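Local coordinates for protein possible flavin reductase (Haemophilus somnus 129PT, PDB 2R0X) that probably binds FMN and may reduce flavins with NADPH, at residues A[65-73]-A[99-108]. Residues are numbered along the deposited sequence; the frame is centred on the assembly and turned at random.
Sequences NRVLMVNTL and WTTLTTGSPM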
loop_
_atom_site.group_PDB
_atom_site.type_symbol
_atom_site.label_atom_id
_atom_site.label_comp_id
_atom_site.label_asym_id
_atom_site.label_seq_id
_atom_site.Cartn_x
_atom_site.Cartn_y
_atom_site.Cartn_z
ATOM N N ASN A 65 0.824 20.544 10.534
ATOM C CA ASN A 65 1.266 19.850 11.761
ATOM C C ASN A 65 2.499 19.006 11.611
ATOM O O ASN A 65 3.323 18.879 12.509
ATOM C CB ASN A 65 0.185 18.943 12.317
ATOM C CG ASN A 65 -1.039 19.689 12.671
ATOM O OD1 ASN A 65 -1.012 20.927 12.758
ATOM N ND2 ASN A 65 -2.127 18.972 12.896
ATOM N N ARG A 66 2.585 18.358 10.471
ATOM C CA ARG A 66 3.722 17.494 10.180
ATOM C C ARG A 66 3.894 16.269 11.077
ATOM O O ARG A 66 4.989 15.697 11.186
ATOM C CB ARG A 66 4.990 18.311 10.046
ATOM C CG ARG A 66 4.906 19.262 8.864
ATOM C CD ARG A 66 4.827 18.572 7.498
ATOM N NE ARG A 66 6.052 17.856 7.188
ATOM C CZ ARG A 66 7.087 18.404 6.559
ATOM N NH1 ARG A 66 7.053 19.641 6.095
ATOM N NH2 ARG A 66 8.181 17.688 6.420
ATOM N N VAL A 67 2.760 15.811 11.612
ATOM C CA VAL A 67 2.676 14.539 12.315
ATOM C C VAL A 67 1.368 13.894 11.921
ATOM O O VAL A 67 0.420 14.607 11.546
ATOM C CB VAL A 67 2.746 14.725 13.852
ATOM C CG1 VAL A 67 4.175 15.182 14.277
ATOM C CG2 VAL A 67 1.686 15.677 14.372
ATOM N N LEU A 68 1.303 12.571 11.998
ATOM C CA LEU A 68 0.050 11.868 11.766
ATOM C C LEU A 68 0.107 10.555 12.528
ATOM O O LEU A 68 1.157 10.035 12.851
ATOM C CB LEU A 68 -0.228 11.665 10.277
ATOM C CG LEU A 68 0.717 10.876 9.408
ATOM C CD1 LEU A 68 0.598 9.383 9.628
ATOM C CD2 LEU A 68 0.415 11.171 7.950
HETATM N N MSE A 69 -1.086 10.001 12.728
HETATM C CA MSE A 69 -1.278 8.655 13.265
HETATM C C MSE A 69 -1.966 7.800 12.212
HETATM O O MSE A 69 -3.004 8.224 11.685
HETATM C CB MSE A 69 -2.173 8.744 14.491
HETATM C CG MSE A 69 -2.479 7.407 15.152
HETATM SE SE MSE A 69 -1.136 6.687 16.322
HETATM C CE MSE A 69 -1.250 8.158 17.608
ATOM N N VAL A 70 -1.410 6.631 11.910
ATOM C CA VAL A 70 -2.109 5.647 11.087
ATOM C C VAL A 70 -2.810 4.690 12.051
ATOM O O VAL A 70 -2.159 3.983 12.799
ATOM C CB VAL A 70 -1.168 4.875 10.153
ATOM C CG1 VAL A 70 -1.917 3.809 9.376
ATOM C CG2 VAL A 70 -0.500 5.870 9.173
ATOM N N ASN A 71 -4.138 4.707 12.017
ATOM C CA ASN A 71 -4.962 3.803 12.840
ATOM C C ASN A 71 -5.564 2.716 11.957
ATOM O O ASN A 71 -6.531 2.985 11.214
ATOM C CB ASN A 71 -6.093 4.617 13.498
ATOM C CG ASN A 71 -5.583 5.721 14.373
ATOM O OD1 ASN A 71 -5.111 5.475 15.490
ATOM N ND2 ASN A 71 -5.667 6.950 13.889
ATOM N N THR A 72 -4.939 1.563 11.972
ATOM C CA THR A 72 -5.389 0.453 11.116
ATOM C C THR A 72 -6.609 -0.207 11.755
ATOM O O THR A 72 -6.613 -0.426 12.970
ATOM C CB THR A 72 -4.242 -0.541 10.950
ATOM O OG1 THR A 72 -3.086 0.127 10.458
ATOM C CG2 THR A 72 -4.649 -1.705 9.984
ATOM N N LEU A 73 -7.654 -0.433 10.974
ATOM C CA LEU A 73 -8.957 -0.792 11.509
ATOM C C LEU A 73 -9.158 -2.298 11.654
ATOM O O LEU A 73 -8.708 -3.094 10.828
ATOM C CB LEU A 73 -10.062 -0.211 10.635
ATOM C CG LEU A 73 -10.103 1.309 10.486
ATOM C CD1 LEU A 73 -11.327 1.721 9.739
ATOM C CD2 LEU A 73 -9.986 2.043 11.817
ATOM N N TRP A 99 -10.596 8.167 21.685
ATOM C CA TRP A 99 -9.292 8.559 21.199
ATOM C C TRP A 99 -8.385 8.948 22.370
ATOM O O TRP A 99 -8.814 9.556 23.347
ATOM C CB TRP A 99 -9.393 9.764 20.252
ATOM C CG TRP A 99 -10.381 9.540 19.161
ATOM C CD1 TRP A 99 -11.735 9.735 19.237
ATOM C CD2 TRP A 99 -10.122 9.051 17.843
ATOM N NE1 TRP A 99 -12.350 9.406 18.064
ATOM C CE2 TRP A 99 -11.380 8.964 17.186
ATOM C CE3 TRP A 99 -8.963 8.697 17.140
ATOM C CZ2 TRP A 99 -11.489 8.558 15.883
ATOM C CZ3 TRP A 99 -9.089 8.292 15.835
ATOM C CH2 TRP A 99 -10.326 8.215 15.220
ATOM N N THR A 100 -7.090 8.690 22.183
ATOM C CA THR A 100 -6.064 9.186 23.108
ATOM C C THR A 100 -4.874 9.703 22.301
ATOM O O THR A 100 -5.054 10.118 21.146
ATOM C CB THR A 100 -5.653 8.112 24.130
ATOM O OG1 THR A 100 -4.816 8.709 25.123
ATOM C CG2 THR A 100 -4.909 6.968 23.485
ATOM N N THR A 101 -3.694 9.760 22.899
ATOM C CA THR A 101 -2.501 10.155 22.169
ATOM C C THR A 101 -1.364 9.263 22.575
ATOM O O THR A 101 -1.405 8.618 23.627
ATOM C CB THR A 101 -2.107 11.659 22.374
ATOM O OG1 THR A 101 -1.714 11.917 23.716
ATOM C CG2 THR A 101 -3.178 12.643 21.937
ATOM N N LEU A 102 -0.346 9.193 21.725
ATOM C CA LEU A 102 0.897 8.498 22.006
ATOM C C LEU A 102 1.984 9.553 22.215
ATOM O O LEU A 102 2.139 10.034 23.318
ATOM C CB LEU A 102 1.228 7.445 20.936
ATOM C CG LEU A 102 0.378 6.178 20.943
ATOM C CD1 LEU A 102 0.735 5.290 19.703
ATOM C CD2 LEU A 102 0.556 5.389 22.222
ATOM N N THR A 103 2.723 9.893 21.174
ATOM C CA THR A 103 3.818 10.835 21.244
ATOM C C THR A 103 3.565 12.164 20.528
ATOM O O THR A 103 3.916 13.237 21.054
ATOM C CB THR A 103 5.123 10.168 20.732
ATOM O OG1 THR A 103 5.466 9.021 21.536
ATOM C CG2 THR A 103 6.258 11.169 20.855
ATOM N N THR A 104 2.985 12.117 19.333
ATOM C CA THR A 104 2.861 13.333 18.521
ATOM C C THR A 104 1.686 14.239 18.854
ATOM O O THR A 104 1.642 15.366 18.404
ATOM C CB THR A 104 2.811 13.032 17.041
ATOM O OG1 THR A 104 1.546 12.469 16.723
ATOM C CG2 THR A 104 3.978 12.171 16.561
ATOM N N GLY A 105 0.712 13.720 19.595
ATOM C CA GLY A 105 -0.543 14.398 19.750
ATOM C C GLY A 105 -1.583 14.056 18.701
ATOM O O GLY A 105 -2.773 14.368 18.892
ATOM N N SER A 106 -1.180 13.365 17.634
ATOM C CA SER A 106 -2.149 12.893 16.663
ATOM C C SER A 106 -3.100 11.909 17.368
ATOM O O SER A 106 -2.647 11.059 18.160
ATOM C CB SER A 106 -1.451 12.177 15.507
ATOM O OG SER A 106 -0.576 13.057 14.848
ATOM N N PRO A 107 -4.404 11.979 17.115
ATOM C CA PRO A 107 -5.343 11.127 17.851
ATOM C C PRO A 107 -5.172 9.633 17.555
ATOM O O PRO A 107 -5.179 9.203 16.400
ATOM C CB PRO A 107 -6.698 11.615 17.370
ATOM C CG PRO A 107 -6.481 12.952 16.850
ATOM C CD PRO A 107 -5.093 13.022 16.367
HETATM N N MSE A 108 -4.998 8.861 18.630
HETATM C CA MSE A 108 -4.907 7.426 18.596
HETATM C C MSE A 108 -6.259 6.805 18.790
HETATM O O MSE A 108 -6.902 7.020 19.816
HETATM C CB MSE A 108 -3.990 6.914 19.689
HETATM C CG MSE A 108 -3.572 5.483 19.501
HETATM SE SE MSE A 108 -2.887 4.552 21.019
HETATM C CE MSE A 108 -4.426 3.521 21.466
#
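The selenomethionine Met69 lays its bent side chain over the loop that follows strand 99-100, its terminal CE lying 3.3 Å from Ser106 O and 3.7 Å from Met108 CB. CG stands anti to the backbone N (chi1 179°), and bends at chi2 and chi3 curl the chain, bringing CE and SE against CD1 of Leu102, which crosses at about a right angle. Earlier on the strand, Val67 meets Thr104 tip to tip, CB to CB 3.6 Å apart, with Val67 CG1 against Thr104 CB and CG2, while Val67 CG2 comes nearest to Ser106 OG. Thr104 OG1 is turned into the loop, where it accepts hydrogen bonds from the backbone N of Ser106 at 3.0 Å, in an ST turn, and from Ser106 OG at 2.9 Å; its strongest partner is Asp117 OD1. The second of these bonds should help keep Ser106 OG beside the strand backbone, 3.4 Å from Leu68 CA. Farther along, Asn71 ND2 gives Pro107 O a weak hydrogen bond of 3.4 Å, and the same nitrogen lies at the edge of the Trp99 ring, the amide plane 82° from that of the indole. ND2 of this buried amide has its stronger partner in Ile21 O, and OD1 accepts from Leu109 N and Asn115 ND2, which should fix its rotation. The loop thus packs on one side of strand 67-72 in the split-barrel-like fold, a strand paired antiparallel with 17-25 and 114-126; Leu68 and Val70 leave on its other side, where Leu68 touches strand 129-141 and Val70 touches strand 30-43.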